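PDB 2D16: adenosine monophosphate-protein transferase from Pyrococcus horikoshii, which is of unknown function but probably acts on adenosine or an adenosine nucleotide. Local coordinates for residues R3-I9 against F116-E122; I47-E51 against G78-F83; V15-Q21 against M107-E113. All blocks are in the same frame, centred on the assembly; numbering follows the deposited sequence.

Interaction 1 (R3-I9 against F116-E122); sequences RIEVIDI and FQVIVAE
Asp8 and Gln117 meet because their first torsions (chi1 -72° and -57°) set each CG opposite the carbonyl carbon and beside the backbone N, which lays the two side chains alongside each other, pointing the same way. Gln117 continues fully extended and delivers its amide to the carboxylate: NE2 donates to Asp8 OD1 over 2.9 Å. The acceptor lies in the amide plane, but the N-H reaches the syn side of OD1 from 32° out of the carboxylate plane, the two flat groups being far from coplanar. Val6 braces the amide with its methyl CG1, 3.5 Å from Gln117 CD. Further along this face Ile4 CG2 touches Ile119 CG2 at 3.6 Å.

Ile7, Val118 and Val120, on the other face, are buried, and helix 64-77 packs on Ile7, Ile9 and Val118. Ile7 CD1 reaches diagonally to Val120 CG2 (3.7 Å), Ile9 CD1 meets Val118 CG2 (3.8 Å), and Ile9 CG1 sits at the edge of the Phe116 ring, 3.7 Å from CD2. Branched residues suit such a place, since they fill the interior and favour extended backbone. Where strand 3-8 begins, Glu5 and Glu122 bring like charges together, their OE1 atoms 4.5 Å apart, yet both form salt bridges with Arg127, which probably offsets the repulsion.

Seven backbone hydrogen bonds join the two segments, paired at Arg3-Glu122, Glu5-Val120 and Ile7-Val118 and closed by Ile9 N to Phe116 O (2.9 Å). This is a regular antiparallel ladder, in which strand 3-8 forms one edge of a three-stranded sheet with 116-122 in the middle.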
loop_
_atom_site.group_PDB
_atom_site.type_symbol
_atom_site.label_atom_id
_atom_site.label_comp_id
_atom_site.label_asym_id
_atom_site.label_seq_id
_atom_site.Cartn_x
_atom_site.Cartn_y
_atom_site.Cartn_z
ATOM N N ARG A 3 -28.201 -63.201 -20.776
ATOM C CA ARG A 3 -28.768 -63.322 -19.442
ATOM C C ARG A 3 -28.539 -62.001 -18.726
ATOM O O ARG A 3 -27.409 -61.513 -18.648
ATOM C CB ARG A 3 -28.111 -64.476 -18.675
ATOM C CG ARG A 3 -28.588 -65.857 -19.124
ATOM C CD ARG A 3 -27.705 -66.981 -18.588
ATOM N NE ARG A 3 -27.801 -67.162 -17.141
ATOM C CZ ARG A 3 -28.877 -67.618 -16.505
ATOM N NH1 ARG A 3 -29.970 -67.943 -17.185
ATOM N NH2 ARG A 3 -28.855 -67.759 -15.186
ATOM N N ILE A 4 -29.618 -61.421 -18.216
ATOM C CA ILE A 4 -29.537 -60.144 -17.526
ATOM C C ILE A 4 -29.601 -60.320 -16.016
ATOM O O ILE A 4 -30.407 -61.101 -15.509
ATOM C CB ILE A 4 -30.683 -59.211 -17.977
ATOM C CG1 ILE A 4 -30.562 -58.944 -19.481
ATOM C CG2 ILE A 4 -30.642 -57.909 -17.191
ATOM C CD1 ILE A 4 -31.690 -58.103 -20.063
ATOM N N GLU A 5 -28.732 -59.605 -15.305
ATOM C CA GLU A 5 -28.702 -59.665 -13.849
ATOM C C GLU A 5 -28.564 -58.262 -13.266
ATOM O O GLU A 5 -28.073 -57.343 -13.930
ATOM C CB GLU A 5 -27.545 -60.550 -13.361
ATOM C CG GLU A 5 -26.162 -59.948 -13.522
ATOM C CD GLU A 5 -25.054 -60.926 -13.158
ATOM O OE1 GLU A 5 -24.930 -61.964 -13.841
ATOM O OE2 GLU A 5 -24.309 -60.659 -12.190
ATOM N N VAL A 6 -29.010 -58.108 -12.023
ATOM C CA VAL A 6 -28.951 -56.832 -11.328
ATOM C C VAL A 6 -27.903 -56.908 -10.231
ATOM O O VAL A 6 -27.913 -57.827 -9.414
ATOM C CB VAL A 6 -30.317 -56.484 -10.704
ATOM C CG1 VAL A 6 -30.247 -55.143 -9.986
ATOM C CG2 VAL A 6 -31.378 -56.456 -11.790
ATOM N N ILE A 7 -26.992 -55.944 -10.222
ATOM C CA ILE A 7 -25.935 -55.908 -9.227
ATOM C C ILE A 7 -26.113 -54.701 -8.318
ATOM O O ILE A 7 -26.192 -53.565 -8.783
ATOM C CB ILE A 7 -24.544 -55.829 -9.898
ATOM C CG1 ILE A 7 -24.307 -57.086 -10.742
ATOM C CG2 ILE A 7 -23.457 -55.681 -8.841
ATOM C CD1 ILE A 7 -23.045 -57.037 -11.572
ATOM N N ASP A 8 -26.198 -54.955 -7.018
ATOM C CA ASP A 8 -26.345 -53.880 -6.053
ATOM C C ASP A 8 -24.946 -53.391 -5.704
ATOM O O ASP A 8 -24.091 -54.184 -5.301
ATOM C CB ASP A 8 -27.042 -54.385 -4.783
ATOM C CG ASP A 8 -28.520 -54.652 -4.993
ATOM O OD1 ASP A 8 -29.273 -53.686 -5.237
ATOM O OD2 ASP A 8 -28.930 -55.827 -4.910
ATOM N N ILE A 9 -24.706 -52.095 -5.881
ATOM C CA ILE A 9 -23.406 -51.526 -5.559
ATOM C C ILE A 9 -23.251 -51.514 -4.042
ATOM O O ILE A 9 -24.123 -51.015 -3.329
ATOM C CB ILE A 9 -23.275 -50.076 -6.080
ATOM C CG1 ILE A 9 -23.242 -50.071 -7.612
ATOM C CG2 ILE A 9 -22.019 -49.426 -5.499
ATOM C CD1 ILE A 9 -22.057 -50.817 -8.204
ATOM N N PHE A 116 -27.720 -47.728 -5.297
ATOM C CA PHE A 116 -27.382 -47.819 -6.717
ATOM C C PHE A 116 -27.246 -49.244 -7.240
ATOM O O PHE A 116 -26.698 -50.108 -6.556
ATOM C CB PHE A 116 -26.052 -47.079 -6.902
ATOM C CG PHE A 116 -25.812 -46.539 -8.286
ATOM C CD1 PHE A 116 -26.184 -45.237 -8.606
ATOM C CD2 PHE A 116 -25.152 -47.302 -9.240
ATOM C CE1 PHE A 116 -25.895 -44.697 -9.859
ATOM C CE2 PHE A 116 -24.857 -46.775 -10.502
ATOM C CZ PHE A 116 -25.229 -45.469 -10.808
ATOM N N GLN A 117 -27.734 -49.483 -8.458
ATOM C CA GLN A 117 -27.631 -50.804 -9.074
ATOM C C GLN A 117 -27.087 -50.700 -10.492
ATOM O O GLN A 117 -27.318 -49.713 -11.187
ATOM C CB GLN A 117 -28.993 -51.497 -9.156
ATOM C CG GLN A 117 -29.715 -51.678 -7.843
ATOM C CD GLN A 117 -31.046 -52.378 -8.038
ATOM O OE1 GLN A 117 -31.785 -52.066 -8.974
ATOM N NE2 GLN A 117 -31.362 -53.322 -7.156
ATOM N N VAL A 118 -26.364 -51.730 -10.911
ATOM C CA VAL A 118 -25.821 -51.786 -12.262
ATOM C C VAL A 118 -26.477 -52.995 -12.921
ATOM O O VAL A 118 -26.408 -54.112 -12.396
ATOM C CB VAL A 118 -24.266 -51.955 -12.253
ATOM C CG1 VAL A 118 -23.741 -52.131 -13.688
ATOM C CG2 VAL A 118 -23.614 -50.727 -11.615
ATOM N N ILE A 119 -27.146 -52.777 -14.050
ATOM C CA ILE A 119 -27.795 -53.871 -14.753
ATOM C C ILE A 119 -26.804 -54.394 -15.783
ATOM O O ILE A 119 -26.336 -53.650 -16.646
ATOM C CB ILE A 119 -29.087 -53.408 -15.454
ATOM C CG1 ILE A 119 -30.026 -52.767 -14.427
ATOM C CG2 ILE A 119 -29.769 -54.602 -16.121
ATOM C CD1 ILE A 119 -31.356 -52.311 -14.999
ATOM N N VAL A 120 -26.487 -55.678 -15.676
ATOM C CA VAL A 120 -25.515 -56.307 -16.555
ATOM C C VAL A 120 -26.092 -57.438 -17.393
ATOM O O VAL A 120 -26.874 -58.252 -16.906
ATOM C CB VAL A 120 -24.332 -56.864 -15.724
ATOM C CG1 VAL A 120 -23.349 -57.607 -16.628
ATOM C CG2 VAL A 120 -23.634 -55.726 -14.990
ATOM N N ALA A 121 -25.701 -57.473 -18.664
ATOM C CA ALA A 121 -26.138 -58.522 -19.576
ATOM C C ALA A 121 -24.909 -59.367 -19.889
ATOM O O ALA A 121 -23.831 -58.824 -20.117
ATOM C CB ALA A 121 -26.688 -57.913 -20.858
ATOM N N GLU A 122 -25.055 -60.687 -19.879
ATOM C CA GLU A 122 -23.925 -61.548 -20.194
ATOM C C GLU A 122 -24.208 -62.412 -21.415
ATOM O O GLU A 122 -25.280 -63.011 -21.537
ATOM C CB GLU A 122 -23.545 -62.442 -19.001
ATOM C CG GLU A 122 -22.381 -63.384 -19.323
ATOM C CD GLU A 122 -21.651 -63.918 -18.098
ATOM O OE1 GLU A 122 -22.083 -63.648 -16.957
ATOM O OE2 GLU A 122 -20.630 -64.618 -18.287
HETATM O O HOH W 1 -28.431 -51.146 -4.161
HETATM O O HOH W 2 -25.891 -48.848 -3.577
#

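Interaction 2 (I47-E51 against G78-F83); sequences IAMNE and GAGHVF
Met49 and Phe83 face each other as a non-hydrogen-bonded pair, their side chains crossing at a slant rather than stacking. The Met49 side chain runs extended, CG anti to the backbone N, and passes over the base of its neighbour, with Met49 CG 3.7 Å from Phe83 CB. Phe83 holds CG between its own backbone N and carbonyl carbon (chi1 63°), a torsion that carries the ring away from strand 44-51, and the unbranched methionine runs past it, its CE 3.7 Å from His81 O.

Asn50 is turned directly at the other segment. Its amide lies flat toward Ala79 O, which sits in the amide plane 3.0 Å from ND2, although the N-H comes in 42° above the plane of that carbonyl. ND2 also donates to Ala74 O near the end of helix 64-77, and OD1 is bonded to Thr57 OG1, so both ends of the amide are engaged and its rotation is fixed. Asparagine suits this buried spot because one amide supplies both the N-H donors and the acceptor. The Asn50 backbone bonds too: N donates to Val82 O at 3.0 Å, and O accepts from His81 N at 2.9 Å, a bond that arrives 38° out of the carbonyl plane; Ser25 OG also bonds this oxygen.

Gly78 leaves the helix with positive phi, which glycine tolerates readily. A type II beta turn from Ala79 to Val82 follows, its own Val82 N to Ala79 O bond weak. The arrangement is a helix-to-strand connection, tied by a buried asparagine to the neighbouring antiparallel strand of the five-stranded sheet.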
loop_
_atom_site.group_PDB
_atom_site.type_symbol
_atom_site.label_atom_id
_atom_site.label_comp_id
_atom_site.label_asym_id
_atom_site.label_seq_id
_atom_site.Cartn_x
_atom_site.Cartn_y
_atom_site.Cartn_z
ATOM N N ILE A 47 -10.559 -46.543 -7.093
ATOM C CA ILE A 47 -10.988 -46.704 -8.476
ATOM C C ILE A 47 -10.507 -48.065 -8.968
ATOM O O ILE A 47 -9.373 -48.474 -8.700
ATOM C CB ILE A 47 -10.440 -45.580 -9.407
ATOM C CG1 ILE A 47 -10.931 -45.815 -10.843
ATOM C CG2 ILE A 47 -8.916 -45.535 -9.372
ATOM C CD1 ILE A 47 -10.517 -44.728 -11.828
ATOM N N ALA A 48 -11.394 -48.778 -9.651
ATOM C CA ALA A 48 -11.073 -50.089 -10.194
ATOM C C ALA A 48 -11.543 -50.117 -11.642
ATOM O O ALA A 48 -12.548 -49.498 -11.989
ATOM C CB ALA A 48 -11.766 -51.177 -9.389
ATOM N N MET A 49 -10.811 -50.830 -12.487
ATOM C CA MET A 49 -11.156 -50.906 -13.896
ATOM C C MET A 49 -10.827 -52.293 -14.418
ATOM O O MET A 49 -9.766 -52.846 -14.113
ATOM C CB MET A 49 -10.383 -49.841 -14.670
ATOM C CG MET A 49 -10.831 -49.660 -16.105
ATOM S SD MET A 49 -10.140 -48.140 -16.779
ATOM C CE MET A 49 -10.832 -48.175 -18.461
ATOM N N ASN A 50 -11.740 -52.849 -15.205
ATOM C CA ASN A 50 -11.568 -54.193 -15.741
ATOM C C ASN A 50 -10.794 -54.281 -17.044
ATOM O O ASN A 50 -11.060 -53.547 -17.995
ATOM C CB ASN A 50 -12.933 -54.863 -15.918
ATOM C CG ASN A 50 -13.714 -54.931 -14.626
ATOM O OD1 ASN A 50 -13.138 -55.114 -13.556
ATOM N ND2 ASN A 50 -15.035 -54.789 -14.717
ATOM N N GLU A 51 -9.830 -55.195 -17.071
ATOM C CA GLU A 51 -9.011 -55.429 -18.253
ATOM C C GLU A 51 -9.437 -56.788 -18.811
ATOM O O GLU A 51 -9.296 -57.816 -18.147
ATOM C CB GLU A 51 -7.529 -55.441 -17.872
ATOM C CG GLU A 51 -6.599 -55.543 -19.064
ATOM C CD GLU A 51 -5.144 -55.646 -18.660
ATOM O OE1 GLU A 51 -4.873 -55.868 -17.461
ATOM O OE2 GLU A 51 -4.273 -55.518 -19.545
ATOM N N GLY A 78 -17.750 -57.097 -13.689
ATOM C CA GLY A 78 -16.971 -57.836 -14.669
ATOM C C GLY A 78 -16.751 -57.281 -16.062
ATOM O O GLY A 78 -15.671 -57.457 -16.626
ATOM N N ALA A 79 -17.761 -56.625 -16.625
ATOM C CA ALA A 79 -17.666 -56.077 -17.977
ATOM C C ALA A 79 -16.325 -55.415 -18.295
ATOM O O ALA A 79 -15.842 -54.564 -17.546
ATOM C CB ALA A 79 -18.802 -55.088 -18.215
ATOM N N GLY A 80 -15.737 -55.807 -19.419
ATOM C CA GLY A 80 -14.460 -55.250 -19.824
ATOM C C GLY A 80 -14.490 -53.745 -20.030
ATOM O O GLY A 80 -15.469 -53.194 -20.538
ATOM N N HIS A 81 -13.405 -53.093 -19.627
ATOM C CA HIS A 81 -13.186 -51.641 -19.756
ATOM C C HIS A 81 -14.149 -50.780 -18.902
ATOM O O HIS A 81 -14.197 -49.562 -19.011
ATOM C CB HIS A 81 -13.330 -51.270 -21.232
ATOM C CG HIS A 81 -12.004 -51.436 -21.927
ATOM N ND1 HIS A 81 -11.880 -51.569 -23.272
ATOM C CD2 HIS A 81 -10.726 -51.452 -21.360
ATOM C CE1 HIS A 81 -10.556 -51.658 -23.506
ATOM N NE2 HIS A 81 -9.841 -51.591 -22.380
ATOM N N VAL A 82 -14.921 -51.403 -18.019
ATOM C CA VAL A 82 -15.796 -50.643 -17.138
ATOM C C VAL A 82 -14.954 -50.212 -15.941
ATOM O O VAL A 82 -14.087 -50.960 -15.482
ATOM C CB VAL A 82 -16.982 -51.506 -16.631
ATOM C CG1 VAL A 82 -17.671 -50.819 -15.455
ATOM C CG2 VAL A 82 -17.980 -51.734 -17.759
ATOM N N PHE A 83 -15.178 -48.998 -15.452
ATOM C CA PHE A 83 -14.443 -48.544 -14.285
ATOM C C PHE A 83 -15.421 -48.101 -13.211
ATOM O O PHE A 83 -16.522 -47.620 -13.506
ATOM C CB PHE A 83 -13.438 -47.426 -14.640
ATOM C CG PHE A 83 -14.059 -46.156 -15.174
ATOM C CD1 PHE A 83 -14.512 -45.162 -14.308
ATOM C CD2 PHE A 83 -14.132 -45.931 -16.546
ATOM C CE1 PHE A 83 -15.025 -43.956 -14.799
ATOM C CE2 PHE A 83 -14.644 -44.729 -17.051
ATOM C CZ PHE A 83 -15.090 -43.738 -16.175
#

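Interaction 3 (V15-Q21 against M107-E113); sequences VEVIIGQ and MIYGASE
The Tyr109 ring meets strand 16-22 with its edge: Gln21 OE1 lies there in the ring plane and accepts a 2.7 Å hydrogen bond from Tyr109 OH, while the carbonyl carbon of Ile19 approaches the rim in plane as well. The Gln21 amide, whose chain is bent beyond CG, stands almost perpendicular to the ring. One face carries sulfur. Met107 has its three torsions all near +60°, a curl that folds SD back over the ring centre, 3.5 Å above the plane, in a Met-aromatic contact. Gln21 is held at its other branch too, for NE2 donates to Gly80 O. Strand 127-134 also touches Tyr109 through Val129 and Val132, and a sodium ion lies about 6 Å from the tyrosine side chain.

The tyrosine takes this pose because Tyr109 and Gly110 both face Ile19, forming a classic beta bulge in the edge strand of the five-stranded antiparallel sheet. Ile19 O receives Tyr109 N at 2.8 Å and Ile19 N donates to Gly110 O at 3.2 Å. The helix-like backbone of Tyr109 (phi -68°, psi -42°) swings its side chain toward the partner strand. Gly20 fits where the strands press together, since without a side chain its CA can lie 3.3 Å from Met107 O.

On the face under helix 92-100, Ile18 spreads its branches: CG1 lies 3.6 Å from Ala111 CB and CG2 3.7 Å from Ile108 CG2. Small Ala111 leaves room for the isoleucine. At the far end two like-charged groups approach, Glu16 OE2 coming within 4.0 Å of Glu113 OE2 with the carboxylates steeply inclined to each other, while Ser112 OG turns to Asp134 and Asn114 N.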
loop_
_atom_site.group_PDB
_atom_site.type_symbol
_atom_site.label_atom_id
_atom_site.label_comp_id
_atom_site.label_asym_id
_atom_site.label_seq_id
_atom_site.Cartn_x
_atom_site.Cartn_y
_atom_site.Cartn_z
ATOM N N VAL A 15 -20.964 -42.293 0.770
ATOM C CA VAL A 15 -19.971 -42.477 -0.283
ATOM C C VAL A 15 -20.619 -42.368 -1.657
ATOM O O VAL A 15 -21.680 -42.941 -1.902
ATOM C CB VAL A 15 -19.259 -43.841 -0.134
ATOM C CG1 VAL A 15 -18.451 -44.169 -1.388
ATOM C CG2 VAL A 15 -18.341 -43.798 1.077
ATOM N N GLU A 16 -19.973 -41.617 -2.547
ATOM C CA GLU A 16 -20.478 -41.405 -3.902
ATOM C C GLU A 16 -19.899 -42.451 -4.847
ATOM O O GLU A 16 -18.723 -42.801 -4.742
ATOM C CB GLU A 16 -20.065 -40.020 -4.409
ATOM C CG GLU A 16 -20.421 -38.841 -3.509
ATOM C CD GLU A 16 -21.846 -38.351 -3.695
ATOM O OE1 GLU A 16 -22.474 -38.693 -4.720
ATOM O OE2 GLU A 16 -22.333 -37.607 -2.822
ATOM N N VAL A 17 -20.720 -42.951 -5.765
ATOM C CA VAL A 17 -20.251 -43.931 -6.733
ATOM C C VAL A 17 -20.394 -43.375 -8.146
ATOM O O VAL A 17 -21.358 -42.671 -8.454
ATOM C CB VAL A 17 -21.035 -45.271 -6.640
ATOM C CG1 VAL A 17 -22.505 -45.055 -6.970
ATOM C CG2 VAL A 17 -20.425 -46.299 -7.594
ATOM N N ILE A 18 -19.409 -43.672 -8.988
ATOM C CA ILE A 18 -19.421 -43.246 -10.380
ATOM C C ILE A 18 -19.013 -44.469 -11.197
ATOM O O ILE A 18 -17.983 -45.086 -10.925
ATOM C CB ILE A 18 -18.410 -42.106 -10.650
ATOM C CG1 ILE A 18 -18.689 -40.918 -9.728
ATOM C CG2 ILE A 18 -18.515 -41.665 -12.108
ATOM C CD1 ILE A 18 -17.674 -39.794 -9.846
ATOM N N ILE A 19 -19.827 -44.831 -12.181
ATOM C CA ILE A 19 -19.532 -45.985 -13.021
ATOM C C ILE A 19 -19.360 -45.479 -14.449
ATOM O O ILE A 19 -20.165 -44.682 -14.921
ATOM C CB ILE A 19 -20.687 -47.016 -13.015
ATOM C CG1 ILE A 19 -21.120 -47.333 -11.580
ATOM C CG2 ILE A 19 -20.253 -48.282 -13.739
ATOM C CD1 ILE A 19 -20.052 -47.988 -10.737
ATOM N N GLY A 20 -18.324 -45.947 -15.135
ATOM C CA GLY A 20 -18.102 -45.494 -16.495
ATOM C C GLY A 20 -17.522 -46.551 -17.409
ATOM O O GLY A 20 -17.214 -47.665 -16.981
ATOM N N GLN A 21 -17.386 -46.195 -18.681
ATOM C CA GLN A 21 -16.832 -47.093 -19.688
ATOM C C GLN A 21 -15.595 -46.404 -20.253
ATOM O O GLN A 21 -15.664 -45.257 -20.714
ATOM C CB GLN A 21 -17.858 -47.345 -20.802
ATOM C CG GLN A 21 -17.393 -48.347 -21.873
ATOM C CD GLN A 21 -17.441 -49.802 -21.408
ATOM O OE1 GLN A 21 -18.284 -50.171 -20.585
ATOM N NE2 GLN A 21 -16.531 -50.625 -21.915
ATOM N N MET A 107 -17.486 -42.901 -21.768
ATOM C CA MET A 107 -18.677 -42.319 -21.173
ATOM C C MET A 107 -18.827 -42.661 -19.702
ATOM O O MET A 107 -18.102 -43.499 -19.165
ATOM C CB MET A 107 -19.922 -42.786 -21.942
ATOM C CG MET A 107 -20.102 -44.297 -22.005
ATOM S SD MET A 107 -20.786 -45.018 -20.506
ATOM C CE MET A 107 -22.519 -44.494 -20.648
ATOM N N ILE A 108 -19.761 -41.976 -19.054
ATOM C CA ILE A 108 -20.061 -42.194 -17.645
ATOM C C ILE A 108 -21.526 -42.629 -17.562
ATOM O O ILE A 108 -22.420 -41.913 -18.016
ATOM C CB ILE A 108 -19.870 -40.904 -16.820
ATOM C CG1 ILE A 108 -18.430 -40.394 -16.962
ATOM C CG2 ILE A 108 -20.196 -41.180 -15.347
ATOM C CD1 ILE A 108 -18.153 -39.101 -16.215
ATOM N N TYR A 109 -21.761 -43.810 -16.992
ATOM C CA TYR A 109 -23.106 -44.368 -16.849
ATOM C C TYR A 109 -23.977 -43.587 -15.860
ATOM O O TYR A 109 -25.164 -43.354 -16.106
ATOM C CB TYR A 109 -23.012 -45.834 -16.401
ATOM C CG TYR A 109 -22.442 -46.765 -17.454
ATOM C CD1 TYR A 109 -23.203 -47.145 -18.560
ATOM C CD2 TYR A 109 -21.142 -47.258 -17.347
ATOM C CE1 TYR A 109 -22.681 -47.996 -19.543
ATOM C CE2 TYR A 109 -20.609 -48.109 -18.323
ATOM C CZ TYR A 109 -21.384 -48.473 -19.413
ATOM O OH TYR A 109 -20.860 -49.310 -20.375
ATOM N N GLY A 110 -23.388 -43.186 -14.742
ATOM C CA GLY A 110 -24.139 -42.446 -13.744
ATOM C C GLY A 110 -23.295 -42.161 -12.521
ATOM O O GLY A 110 -22.182 -42.667 -12.406
ATOM N N ALA A 111 -23.820 -41.351 -11.608
ATOM C CA ALA A 111 -23.087 -41.001 -10.395
ATOM C C ALA A 111 -24.014 -40.441 -9.326
ATOM O O ALA A 111 -24.869 -39.607 -9.617
ATOM C CB ALA A 111 -22.010 -39.973 -10.720
ATOM N N SER A 112 -23.835 -40.894 -8.088
ATOM C CA SER A 112 -24.646 -40.397 -6.978
ATOM C C SER A 112 -24.340 -41.153 -5.698
ATOM O O SER A 112 -23.429 -41.984 -5.654
ATOM C CB SER A 112 -26.144 -40.525 -7.285
ATOM O OG SER A 112 -26.639 -41.808 -6.950
ATOM N N GLU A 113 -25.106 -40.847 -4.656
ATOM C CA GLU A 113 -24.952 -41.505 -3.366
ATOM C C GLU A 113 -26.229 -42.271 -3.007
ATOM O O GLU A 113 -26.356 -42.784 -1.898
ATOM C CB GLU A 113 -24.638 -40.483 -2.264
ATOM C CG GLU A 113 -25.786 -39.542 -1.933
ATOM C CD GLU A 113 -25.561 -38.781 -0.637
ATOM O OE1 GLU A 113 -25.292 -39.435 0.396
ATOM O OE2 GLU A 113 -25.660 -37.534 -0.647
#

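The three contacts lie with centres 13 to 14 Å apart. Interactions 2 and 3 belong to one five-stranded antiparallel sheet, ordered 56-61, 44-51, 82-88, 16-22, 105-112, and are neighbours through strands 82-88 and 16-22, where Phe83 N lies 2.9 Å from Gly20 O. Interaction 1 sits in the separate three-stranded sheet, and joins interaction 3 through Phe116 and Ile9 against Val17 and Ile19. Along the chain they nest: interaction 2 falls inside the loop closed by interaction 3, itself inside that of interaction 1. Segments far apart in sequence are thus brought together, the two sheets meeting through apolar side chains.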